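Local atomic coordinates of probable signal peptide protein (Ralstonia solanacearum, PDB entry 2QGU), a protein that binds phospholipid such as dipalmitoyl phosphatidylethanolamine and, as an MlaC-family protein, probably carries lipid between membranes. Residues A29-T34 / T133-R138; T37-V42 / Q119-K124; S139-N144 / V148-R153. The protein carries 13 engineered substitutions. All coordinates share one frame; numbering follows the deposited sequence. Where two conformers were deposited one is given.

The chain opens with helix 31-47, which supplies one side of two contacts. Its first turn packs on strand 134-143 in contact 1, which closes a loop of 98 residues, mostly helical. About two turns on, the same helix meets strand 120-123 in contact 2. That smaller loop lies wholly within the first. Contact 3 follows in series: residues 139-144 and 148-153 pair in a hairpin across a short turn. Contacts 1 and 2 thus set the N-terminal helix over two adjacent strands of the antiparallel sheet, and contact 3 joins the second of these to the next strand. Contacts 2 and 3 both touch the bound phospholipid.

Contact 1: residues A29-T34 / T133-R138; sequences ADAQAT and TDVVVR. Engineered in segment 29-34: Ala33 (natural residue Thr).
Ala31 and Gln32, in the first turn of helix 31-47, rest on Val135 and Val137 of strand 134-143. Both valines point their CB atoms at the helix. The contact is largely apolar; no direct hydrogen bond crosses it, but one water does. Ala31 CB meets one branch of Val135, at 3.5 Å from CG2. It also sits 4.2 Å from Val137 CG2, so the small methyl lies against both valines. Val137 uses its two branches differently. CG2 lies under the helix backbone, 3.8 Å from Gln32 CA. CG1 turns to the amide end of Gln32, with Gln32 OE1 3.4 Å away. The Gln32 side chain runs across this valine at a slant. Its CG is anti to the backbone N (chi1 -170°), and the chain then bends at chi2, which brings the amide over CG1. Water 1 lies 2.7 Å from Gln32 OE1 and accepts from Arg138 N, so it bridges the two segments. Gln32 NE2 is bonded to Lys124 O, so both ends of the amide have partners. Asp30 is the N-cap of the helix: its OD1 takes the N-H of Ala33 at 2.9 Å, nearly along the C-O axis. Asp30 O accepts twice, from Thr34 N and Thr34 OG1, which come from opposite faces of its plane. These bonds fix the turn that carries Ala31 and Gln32. The N-terminal helix is thus laid on the sheet through its first turn. Trp161 of strand 160-168 touches Ala31 and Val135, Phe126 touches Gln32 and Val135, and Tyr123 of strand 120-123 borders Gln32 and Val137.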
loop_
_atom_site.group_PDB
_atom_site.type_symbol
_atom_site.label_atom_id
_atom_site.label_comp_id
_atom_site.label_asym_id
_atom_site.label_seq_id
_atom_site.Cartn_x
_atom_site.Cartn_y
_atom_site.Cartn_z
ATOM N N ALA A 29 3.602 6.396 -20.189
ATOM C CA ALA A 29 3.959 5.097 -19.545
ATOM C C ALA A 29 2.718 4.243 -19.294
ATOM O O ALA A 29 1.678 4.751 -18.859
ATOM C CB ALA A 29 4.719 5.335 -18.241
ATOM N N ASP A 30 2.830 2.946 -19.568
ATOM C CA ASP A 30 1.714 2.028 -19.331
ATOM C C ASP A 30 1.709 1.532 -17.878
ATOM O O ASP A 30 2.495 2.013 -17.057
ATOM C CB ASP A 30 1.696 0.878 -20.357
ATOM C CG ASP A 30 2.956 0.018 -20.334
ATOM O OD1 ASP A 30 3.717 0.045 -19.340
ATOM O OD2 ASP A 30 3.182 -0.715 -21.328
ATOM N N ALA A 31 0.828 0.593 -17.550
ATOM C CA ALA A 31 0.696 0.144 -16.161
ATOM C C ALA A 31 1.989 -0.448 -15.615
ATOM O O ALA A 31 2.426 -0.084 -14.518
ATOM C CB ALA A 31 -0.442 -0.850 -16.023
ATOM N N GLN A 32 2.607 -1.343 -16.383
ATOM C CA GLN A 32 3.811 -2.027 -15.916
ATOM C C GLN A 32 4.989 -1.063 -15.802
ATOM O O GLN A 32 5.778 -1.157 -14.858
ATOM C CB GLN A 32 4.138 -3.236 -16.804
ATOM C CG GLN A 32 5.237 -4.153 -16.243
ATOM C CD GLN A 32 4.906 -5.647 -16.368
ATOM O OE1 GLN A 32 3.800 -6.083 -16.037
ATOM N NE2 GLN A 32 5.872 -6.433 -16.835
ATOM N N ALA A 33 5.087 -0.121 -16.739
ATOM C CA ALA A 33 6.159 0.883 -16.708
ATOM C C ALA A 33 6.041 1.773 -15.476
ATOM O O ALA A 33 7.041 2.087 -14.828
ATOM C CB ALA A 33 6.147 1.728 -17.982
ATOM N N THR A 34 4.811 2.158 -15.151
ATOM C CA THR A 34 4.521 2.983 -13.983
ATOM C C THR A 34 4.943 2.279 -12.693
ATOM O O THR A 34 5.618 2.866 -11.837
ATOM C CB THR A 34 3.031 3.362 -13.925
ATOM O OG1 THR A 34 2.693 4.111 -15.098
ATOM C CG2 THR A 34 2.723 4.209 -12.694
ATOM N N THR A 133 -8.081 -0.983 -18.567
ATOM C CA THR A 133 -7.863 0.139 -17.648
ATOM C C THR A 133 -7.763 -0.262 -16.175
ATOM O O THR A 133 -7.526 0.585 -15.314
ATOM C CB THR A 133 -8.954 1.206 -17.795
ATOM O OG1 THR A 133 -10.230 0.590 -17.605
ATOM C CG2 THR A 133 -8.884 1.870 -19.176
ATOM N N ASP A 134 -7.955 -1.547 -15.886
ATOM C CA ASP A 134 -7.842 -2.056 -14.526
ATOM C C ASP A 134 -7.168 -3.416 -14.609
ATOM O O ASP A 134 -7.785 -4.410 -15.008
ATOM C CB ASP A 134 -9.216 -2.142 -13.856
ATOM C CG ASP A 134 -9.125 -2.112 -12.344
ATOM O OD1 ASP A 134 -8.255 -2.802 -11.784
ATOM O OD2 ASP A 134 -9.911 -1.380 -11.706
ATOM N N VAL A 135 -5.894 -3.447 -14.240
ATOM C CA VAL A 135 -5.008 -4.560 -14.602
ATOM C C VAL A 135 -4.156 -5.004 -13.418
ATOM O O VAL A 135 -4.134 -4.344 -12.373
ATOM C CB VAL A 135 -4.086 -4.174 -15.798
ATOM C CG1 VAL A 135 -4.919 -3.693 -16.993
ATOM C CG2 VAL A 135 -3.090 -3.105 -15.386
ATOM N N VAL A 136 -3.453 -6.124 -13.588
ATOM C CA VAL A 136 -2.510 -6.607 -12.582
ATOM C C VAL A 136 -1.107 -6.635 -13.177
ATOM O O VAL A 136 -0.917 -7.073 -14.311
ATOM C CB VAL A 136 -2.940 -8.000 -12.050
ATOM C CG1 VAL A 136 -1.846 -8.665 -11.201
ATOM C CG2 VAL A 136 -4.232 -7.878 -11.245
ATOM N N VAL A 137 -0.145 -6.131 -12.409
ATOM C CA VAL A 137 1.279 -6.225 -12.736
ATOM C C VAL A 137 1.917 -7.172 -11.727
ATOM O O VAL A 137 1.761 -6.990 -10.515
ATOM C CB VAL A 137 1.959 -4.835 -12.674
ATOM C CG1 VAL A 137 3.479 -4.946 -12.813
ATOM C CG2 VAL A 137 1.376 -3.904 -13.739
ATOM N N ARG A 138 2.607 -8.195 -12.226
ATOM C CA ARG A 138 3.180 -9.219 -11.360
ATOM C C ARG A 138 4.701 -9.150 -11.364
ATOM O O ARG A 138 5.324 -8.915 -12.400
ATOM C CB ARG A 138 2.707 -10.612 -11.781
ATOM C CG ARG A 138 1.180 -10.767 -11.837
ATOM C CD ARG A 138 0.775 -12.231 -11.960
ATOM N NE ARG A 138 1.131 -12.964 -10.745
ATOM C CZ ARG A 138 1.453 -14.251 -10.697
ATOM N NH1 ARG A 138 1.499 -14.988 -11.802
ATOM N NH2 ARG A 138 1.766 -14.798 -9.533
HETATM O O HOH W 1 2.687 -8.348 -15.101
#

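Contact 2: residues T37-V42 / Q119-K124; sequences TAVDDV and QTVAYK. Engineered in segment 119-124: Ala122 (natural residue Ser). With PEF (di-palmitoyl-3-sn-phosphatidylethanolamine), chain B.
Tyr123 OH and Asp40 OD1 are joined through water 2. The water is 2.6 Å from Tyr123 OH, where it accepts the phenol proton. It passes one of its own to Asp40 OD1 at 2.8 Å. The water lies in the plane of the tyrosine ring, at its edge. The other carboxylate oxygen, Asp40 OD2, forms a salt bridge with Lys36, one turn earlier in the helix. Tyr123 also meets Val39, whose CB is 3.5 Å from Tyr123 OH. The side chains of Val39 and Val121 cross at a slant, with their CG1 atoms 4.2 Å apart in one Val121 conformer. There Val121 CG1 is also 4.1 Å from Asp40 OD1. The other branch of Val39 turns to the lipid, with CG2 3.8 Å from PEF C38 on an acyl chain. Gln119 NE2 makes a weak hydrogen bond to the ester carbonyl oxygen PEF O5 and is also hydrogen-bonded to Asn143 OD1. Val39 and Gln119 belong to the phospholipid pocket. Helix 37-42 runs nearly antiparallel to strand 120-123, at 171°, with the axes 9.7 Å apart. The contact is mixed: Val39 offers carbon to both the strand and the acyl chain, while the water-bridged Asp40 and Tyr123 keep polar groups at the side of this apolar patch. The salt bridge to Lys36 probably offsets part of the charge of Asp40.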
loop_
_atom_site.group_PDB
_atom_site.type_symbol
_atom_site.label_atom_id
_atom_site.label_comp_id
_atom_site.label_asym_id
_atom_site.label_seq_id
_atom_site.Cartn_x
_atom_site.Cartn_y
_atom_site.Cartn_z
ATOM N N THR A 37 8.919 1.856 -12.587
ATOM C CA THR A 37 9.564 3.133 -12.290
ATOM C C THR A 37 9.429 3.492 -10.806
ATOM O O THR A 37 10.415 3.869 -10.165
ATOM C CB THR A 37 9.008 4.255 -13.190
ATOM O OG1 THR A 37 9.254 3.914 -14.559
ATOM C CG2 THR A 37 9.675 5.592 -12.881
ATOM N N ALA A 38 8.224 3.329 -10.262
ATOM C CA ALA A 38 7.947 3.641 -8.860
ATOM C C ALA A 38 8.727 2.742 -7.901
ATOM O O ALA A 38 9.342 3.220 -6.949
ATOM C CB ALA A 38 6.454 3.551 -8.579
ATOM N N VAL A 39 8.711 1.439 -8.158
ATOM C CA VAL A 39 9.418 0.494 -7.294
ATOM C C VAL A 39 10.930 0.726 -7.347
ATOM O O VAL A 39 11.601 0.680 -6.312
ATOM C CB VAL A 39 9.036 -0.967 -7.616
ATOM C CG1 VAL A 39 9.911 -1.942 -6.835
ATOM C CG2 VAL A 39 7.569 -1.203 -7.290
ATOM N N ASP A 40 11.463 0.992 -8.537
ATOM C CA ASP A 40 12.888 1.316 -8.678
ATOM C C ASP A 40 13.246 2.569 -7.895
ATOM O O ASP A 40 14.315 2.648 -7.294
ATOM C CB ASP A 40 13.264 1.538 -10.142
ATOM C CG ASP A 40 13.362 0.250 -10.931
ATOM O OD1 ASP A 40 13.495 -0.835 -10.320
ATOM O OD2 ASP A 40 13.319 0.339 -12.180
ATOM N N ASP A 41 12.351 3.549 -7.922
ATOM C CA ASP A 41 12.543 4.799 -7.198
ATOM C C ASP A 41 12.604 4.544 -5.691
ATOM O O ASP A 41 13.501 5.038 -5.012
ATOM C CB ASP A 41 11.416 5.767 -7.561
ATOM C CG ASP A 41 11.715 7.199 -7.190
ATOM O OD1 ASP A 41 12.883 7.529 -6.896
ATOM O OD2 ASP A 41 10.763 8.001 -7.201
ATOM N N VAL A 42 11.662 3.751 -5.184
ATOM C CA VAL A 42 11.660 3.350 -3.781
ATOM C C VAL A 42 12.973 2.662 -3.404
ATOM O O VAL A 42 13.628 3.064 -2.435
ATOM C CB VAL A 42 10.444 2.444 -3.456
ATOM C CG1 VAL A 42 10.570 1.806 -2.060
ATOM C CG2 VAL A 42 9.155 3.245 -3.566
ATOM N N GLN A 119 18.264 -5.794 -2.870
ATOM C CA GLN A 119 17.103 -6.329 -3.583
ATOM C C GLN A 119 16.982 -5.785 -4.989
ATOM O O GLN A 119 17.151 -4.590 -5.220
ATOM C CB GLN A 119 15.805 -6.034 -2.834
ATOM C CG GLN A 119 15.554 -6.936 -1.645
ATOM C CD GLN A 119 16.219 -6.444 -0.379
ATOM O OE1 GLN A 119 17.010 -5.494 -0.398
ATOM N NE2 GLN A 119 15.902 -7.089 0.732
ATOM N N THR A 120 16.690 -6.691 -5.918
ATOM C CA THR A 120 16.359 -6.348 -7.289
ATOM C C THR A 120 14.999 -6.965 -7.602
ATOM O O THR A 120 14.542 -7.860 -6.892
ATOM C CB THR A 120 17.409 -6.887 -8.281
ATOM O OG1 THR A 120 17.520 -8.305 -8.134
ATOM C CG2 THR A 120 18.780 -6.227 -8.054
ATOM N N VAL A 121 14.360 -6.494 -8.666
ATOM C CA VAL A 121 13.018 -6.961 -9.013
ATOM C C VAL A 121 12.910 -7.312 -10.494
ATOM O O VAL A 121 13.394 -6.572 -11.359
ATOM C CB VAL A 121 11.927 -5.936 -8.579
ATOM C CG1 VAL A 121 12.218 -4.550 -9.137
ATOM C CG2 VAL A 121 10.530 -6.404 -8.967
ATOM N N ALA A 122 12.290 -8.458 -10.764
ATOM C CA ALA A 122 12.029 -8.915 -12.117
ATOM C C ALA A 122 10.522 -8.911 -12.314
ATOM O O ALA A 122 9.769 -9.293 -11.408
ATOM C CB ALA A 122 12.584 -10.306 -12.315
ATOM N N TYR A 123 10.089 -8.460 -13.485
ATOM C CA TYR A 123 8.671 -8.426 -13.819
ATOM C C TYR A 123 8.272 -9.613 -14.676
ATOM O O TYR A 123 8.994 -10.012 -15.598
ATOM C CB TYR A 123 8.277 -7.070 -14.446
ATOM C CG TYR A 123 8.351 -6.006 -13.386
ATOM C CD1 TYR A 123 7.236 -5.683 -12.617
ATOM C CD2 TYR A 123 9.567 -5.399 -13.074
ATOM C CE1 TYR A 123 7.312 -4.750 -11.593
ATOM C CE2 TYR A 123 9.657 -4.472 -12.042
ATOM C CZ TYR A 123 8.529 -4.153 -11.309
ATOM O OH TYR A 123 8.636 -3.238 -10.283
ATOM N N LYS A 124 7.129 -10.191 -14.331
ATOM C CA LYS A 124 6.533 -11.252 -15.125
ATOM C C LYS A 124 5.823 -10.609 -16.326
ATOM O O LYS A 124 5.605 -9.390 -16.344
ATOM C CB LYS A 124 5.572 -12.074 -14.260
ATOM C CG LYS A 124 6.284 -12.848 -13.144
ATOM C CD LYS A 124 5.284 -13.544 -12.242
ATOM C CE LYS A 124 6.017 -14.313 -11.154
ATOM N NZ LYS A 124 5.051 -15.002 -10.254
HETATM C C2 PEF B . 10.547 -8.856 3.523
HETATM C C1 PEF B . 11.088 -10.059 4.295
HETATM N N PEF B . 12.996 -11.653 9.687
HETATM C C3 PEF B . 11.582 -8.398 2.515
HETATM C C4 PEF B . 11.467 -10.998 7.890
HETATM C C5 PEF B . 11.647 -11.856 9.139
HETATM C C10 PEF B . 8.217 -8.713 3.456
HETATM C C11 PEF B . 6.900 -8.761 2.692
HETATM C C12 PEF B . 6.949 -7.795 1.508
HETATM C C13 PEF B . 6.900 -6.362 2.029
HETATM C C14 PEF B . 6.660 -5.369 0.908
HETATM C C15 PEF B . 6.546 -3.961 1.487
HETATM C C16 PEF B . 5.989 -2.994 0.445
HETATM C C17 PEF B . 5.593 -1.667 1.084
HETATM C C18 PEF B . 4.150 -1.715 1.590
HETATM C C19 PEF B . 3.419 -0.416 1.264
HETATM C C20 PEF B . 3.656 0.629 2.359
HETATM C C21 PEF B . 2.987 1.954 1.999
HETATM C C22 PEF B . 1.480 1.885 2.245
HETATM C C23 PEF B . 0.839 3.267 2.124
HETATM C C24 PEF B . 0.260 3.488 0.728
HETATM C C25 PEF B . 0.130 4.978 0.420
HETATM C C30 PEF B . 11.868 -6.971 0.704
HETATM C C31 PEF B . 11.644 -5.914 -0.192
HETATM C C32 PEF B . 10.696 -4.969 0.175
HETATM C C33 PEF B . 10.768 -3.739 -0.751
HETATM C C34 PEF B . 9.643 -3.713 -1.798
HETATM C C35 PEF B . 9.247 -2.279 -2.200
HETATM C C36 PEF B . 8.003 -2.253 -2.838
HETATM C C37 PEF B . 7.524 -0.957 -3.058
HETATM C C38 PEF B . 6.280 -0.993 -3.698
HETATM C C39 PEF B . 5.632 0.392 -3.827
HETATM C C40 PEF B . 4.160 0.302 -4.278
HETATM C C41 PEF B . 3.205 0.143 -3.080
HETATM C C42 PEF B . 1.776 0.574 -3.429
HETATM C C43 PEF B . 0.759 0.004 -2.430
HETATM C C44 PEF B . -0.656 0.526 -2.707
HETATM C C45 PEF B . -1.670 -0.047 -1.713
HETATM O O4 PEF B . 8.251 -8.220 4.588
HETATM O O5 PEF B . 12.706 -7.801 0.365
HETATM O O2 PEF B . 9.330 -9.218 2.848
HETATM O O3 PEF B . 11.219 -7.134 1.904
HETATM O O1P PEF B . 13.778 -11.484 4.850
HETATM O O2P PEF B . 13.967 -9.850 6.809
HETATM O O3P PEF B . 12.092 -9.617 5.212
HETATM O O4P PEF B . 12.191 -11.584 6.794
HETATM P P PEF B . 13.132 -10.639 5.884
HETATM O O HOH W 2 10.952 -1.970 -10.296
#

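Contact 3: residues S139-N144 / V148-R153; sequences STVNNN and VALDYR. With PEF (di-palmitoyl-3-sn-phosphatidylethanolamine), chain B.
Ser139 OG donates to Leu150 O at 2.7 Å. It lies on a lone pair, in the carbonyl plane. The hydroxyl stands between the backbone N and carbonyl carbon (chi1 82°), which carries it across to the partner strand. Water 3 donates to Ser139 OG and also bonds Tyr152 OH. Ser139 OG lies near the ring plane of Tyr152, at its edge. Val141 CG2 packs on Leu150 CD1 at 3.6 Å. Leu150 CD1 and Tyr152 OH also touch acyl-chain atoms of the lipid, whose pocket includes Asn143 too. The segments lie in facing arms of the beta hairpin of strands 134-143 and 146-157. Val141 and Val148 are a hydrogen-bonded pair: Val141 N donates to Val148 O at 2.8 Å, nearly straight at 168°, and Val148 N donates back to Val141 O. Thr140 and Ala149 form the non-hydrogen-bonded pair between them and Ser139 with Leu150. Toward the turn, Asn143 CB rests on Val148 CG2 at 3.6 Å. With chi1 at -179° the Asn143 amide extends away from its own N, which brings ND2 to the phosphate oxygen PEF O1P at 2.9 Å. Glu146 takes a further bond from ND2. At the other end, water 4 links Ser139 O and Asp151 OD1, while Asp151 OD2 pairs with Arg138.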
loop_
_atom_site.group_PDB
_atom_site.type_symbol
_atom_site.label_atom_id
_atom_site.label_comp_id
_atom_site.label_asym_id
_atom_site.label_seq_id
_atom_site.Cartn_x
_atom_site.Cartn_y
_atom_site.Cartn_z
ATOM N N SER A 139 5.303 -9.359 -10.195
ATOM C CA SER A 139 6.748 -9.228 -10.060
ATOM C C SER A 139 7.307 -10.157 -8.989
ATOM O O SER A 139 6.565 -10.694 -8.158
ATOM C CB SER A 139 7.133 -7.776 -9.739
ATOM O OG SER A 139 6.984 -7.484 -8.354
ATOM N N THR A 140 8.627 -10.336 -9.032
ATOM C CA THR A 140 9.352 -11.125 -8.045
ATOM C C THR A 140 10.559 -10.325 -7.576
ATOM O O THR A 140 11.417 -9.944 -8.384
ATOM C CB THR A 140 9.859 -12.465 -8.639
ATOM O OG1 THR A 140 8.793 -13.163 -9.300
ATOM C CG2 THR A 140 10.439 -13.342 -7.543
ATOM N N VAL A 141 10.618 -10.068 -6.277
ATOM C CA VAL A 141 11.765 -9.414 -5.659
ATOM C C VAL A 141 12.766 -10.500 -5.270
ATOM O O VAL A 141 12.380 -11.515 -4.678
ATOM C CB VAL A 141 11.347 -8.622 -4.395
ATOM C CG1 VAL A 141 12.553 -7.970 -3.727
ATOM C CG2 VAL A 141 10.307 -7.567 -4.750
ATOM N N ASN A 142 14.039 -10.301 -5.615
ATOM C CA ASN A 142 15.087 -11.161 -5.078
ATOM C C ASN A 142 15.483 -10.660 -3.694
ATOM O O ASN A 142 16.155 -9.637 -3.563
ATOM C CB ASN A 142 16.316 -11.204 -5.991
ATOM C CG ASN A 142 17.441 -12.020 -5.389
ATOM O OD1 ASN A 142 17.198 -12.937 -4.600
ATOM N ND2 ASN A 142 18.679 -11.686 -5.739
ATOM N N ASN A 143 15.033 -11.378 -2.666
ATOM C CA ASN A 143 15.315 -11.025 -1.283
ATOM C C ASN A 143 16.411 -11.912 -0.720
ATOM O O ASN A 143 16.129 -12.927 -0.083
ATOM C CB ASN A 143 14.042 -11.153 -0.433
ATOM C CG ASN A 143 14.272 -10.779 1.023
ATOM O OD1 ASN A 143 14.976 -9.818 1.323
ATOM N ND2 ASN A 143 13.679 -11.547 1.938
ATOM N N ASN A 144 17.664 -11.521 -0.959
ATOM C CA ASN A 144 18.829 -12.292 -0.500
ATOM C C ASN A 144 18.719 -13.764 -0.930
ATOM O O ASN A 144 19.024 -14.676 -0.153
ATOM C CB ASN A 144 19.009 -12.187 1.029
ATOM C CG ASN A 144 18.990 -10.748 1.539
ATOM O OD1 ASN A 144 18.140 -10.376 2.356
ATOM N ND2 ASN A 144 19.930 -9.938 1.067
ATOM N N VAL A 148 10.394 -13.286 -3.637
ATOM C CA VAL A 148 9.274 -12.666 -2.932
ATOM C C VAL A 148 8.310 -12.090 -3.970
ATOM O O VAL A 148 8.647 -11.141 -4.677
ATOM C CB VAL A 148 9.768 -11.561 -1.954
ATOM C CG1 VAL A 148 8.609 -10.816 -1.313
ATOM C CG2 VAL A 148 10.658 -12.164 -0.866
ATOM N N ALA A 149 7.119 -12.676 -4.071
ATOM C CA ALA A 149 6.126 -12.229 -5.047
ATOM C C ALA A 149 5.465 -10.929 -4.593
ATOM O O ALA A 149 4.951 -10.831 -3.472
ATOM C CB ALA A 149 5.076 -13.299 -5.246
ATOM N N LEU A 150 5.479 -9.931 -5.471
ATOM C CA LEU A 150 4.697 -8.720 -5.243
ATOM C C LEU A 150 3.896 -8.439 -6.491
ATOM O O LEU A 150 4.470 -8.221 -7.555
ATOM C CB LEU A 150 5.585 -7.511 -4.901
ATOM C CG LEU A 150 6.353 -7.514 -3.570
ATOM C CD1 LEU A 150 7.174 -6.233 -3.439
ATOM C CD2 LEU A 150 5.429 -7.708 -2.368
ATOM N N ASP A 151 2.573 -8.456 -6.360
ATOM C CA ASP A 151 1.698 -8.094 -7.479
ATOM C C ASP A 151 0.957 -6.811 -7.137
ATOM O O ASP A 151 0.788 -6.484 -5.964
ATOM C CB ASP A 151 0.689 -9.199 -7.801
ATOM C CG ASP A 151 1.341 -10.508 -8.217
ATOM O OD1 ASP A 151 2.571 -10.555 -8.442
ATOM O OD2 ASP A 151 0.584 -11.490 -8.330
ATOM N N TYR A 152 0.505 -6.107 -8.169
ATOM C CA TYR A 152 -0.123 -4.803 -7.997
ATOM C C TYR A 152 -1.376 -4.703 -8.825
ATOM O O TYR A 152 -1.391 -5.153 -9.971
ATOM C CB TYR A 152 0.831 -3.693 -8.451
ATOM C CG TYR A 152 2.176 -3.760 -7.789
ATOM C CD1 TYR A 152 2.427 -3.047 -6.619
ATOM C CD2 TYR A 152 3.200 -4.546 -8.322
ATOM C CE1 TYR A 152 3.659 -3.110 -5.995
ATOM C CE2 TYR A 152 4.449 -4.619 -7.702
ATOM C CZ TYR A 152 4.667 -3.896 -6.534
ATOM O OH TYR A 152 5.882 -3.933 -5.883
ATOM N N ARG A 153 -2.428 -4.126 -8.254
ATOM C CA ARG A 153 -3.582 -3.716 -9.047
ATOM C C ARG A 153 -3.379 -2.268 -9.454
ATOM O O ARG A 153 -3.013 -1.425 -8.628
ATOM C CB ARG A 153 -4.899 -3.899 -8.286
ATOM C CG ARG A 153 -5.285 -5.348 -8.067
ATOM C CD ARG A 153 -6.785 -5.521 -7.890
ATOM N NE ARG A 153 -7.130 -6.929 -7.717
ATOM C CZ ARG A 153 -7.363 -7.786 -8.709
ATOM N NH1 ARG A 153 -7.307 -7.389 -9.976
ATOM N NH2 ARG A 153 -7.662 -9.047 -8.432
HETATM C C2 PEF B . 10.547 -8.856 3.523
HETATM C C1 PEF B . 11.088 -10.059 4.295
HETATM N N PEF B . 12.996 -11.653 9.687
HETATM C C3 PEF B . 11.582 -8.398 2.515
HETATM C C4 PEF B . 11.467 -10.998 7.890
HETATM C C5 PEF B . 11.647 -11.856 9.139
HETATM C C10 PEF B . 8.217 -8.713 3.456
HETATM C C11 PEF B . 6.900 -8.761 2.692
HETATM C C12 PEF B . 6.949 -7.795 1.508
HETATM C C13 PEF B . 6.900 -6.362 2.029
HETATM C C14 PEF B . 6.660 -5.369 0.908
HETATM C C15 PEF B . 6.546 -3.961 1.487
HETATM C C16 PEF B . 5.989 -2.994 0.445
HETATM C C17 PEF B . 5.593 -1.667 1.084
HETATM C C18 PEF B . 4.150 -1.715 1.590
HETATM C C19 PEF B . 3.419 -0.416 1.264
HETATM C C20 PEF B . 3.656 0.629 2.359
HETATM C C21 PEF B . 2.987 1.954 1.999
HETATM C C22 PEF B . 1.480 1.885 2.245
HETATM C C23 PEF B . 0.839 3.267 2.124
HETATM C C24 PEF B . 0.260 3.488 0.728
HETATM C C25 PEF B . 0.130 4.978 0.420
HETATM C C30 PEF B . 11.868 -6.971 0.704
HETATM C C31 PEF B . 11.644 -5.914 -0.192
HETATM C C32 PEF B . 10.696 -4.969 0.175
HETATM C C33 PEF B . 10.768 -3.739 -0.751
HETATM C C34 PEF B . 9.643 -3.713 -1.798
HETATM C C35 PEF B . 9.247 -2.279 -2.200
HETATM C C36 PEF B . 8.003 -2.253 -2.838
HETATM C C37 PEF B . 7.524 -0.957 -3.058
HETATM C C38 PEF B . 6.280 -0.993 -3.698
HETATM C C39 PEF B . 5.632 0.392 -3.827
HETATM C C40 PEF B . 4.160 0.302 -4.278
HETATM C C41 PEF B . 3.205 0.143 -3.080
HETATM C C42 PEF B . 1.776 0.574 -3.429
HETATM C C43 PEF B . 0.759 0.004 -2.430
HETATM C C44 PEF B . -0.656 0.526 -2.707
HETATM C C45 PEF B . -1.670 -0.047 -1.713
HETATM O O4 PEF B . 8.251 -8.220 4.588
HETATM O O5 PEF B . 12.706 -7.801 0.365
HETATM O O2 PEF B . 9.330 -9.218 2.848
HETATM O O3 PEF B . 11.219 -7.134 1.904
HETATM O O1P PEF B . 13.778 -11.484 4.850
HETATM O O2P PEF B . 13.967 -9.850 6.809
HETATM O O3P PEF B . 12.092 -9.617 5.212
HETATM O O4P PEF B . 12.191 -11.584 6.794
HETATM P P PEF B . 13.132 -10.639 5.884
HETATM O O HOH W 3 7.759 -4.881 -7.663
HETATM O O HOH W 4 4.399 -12.630 -8.676
#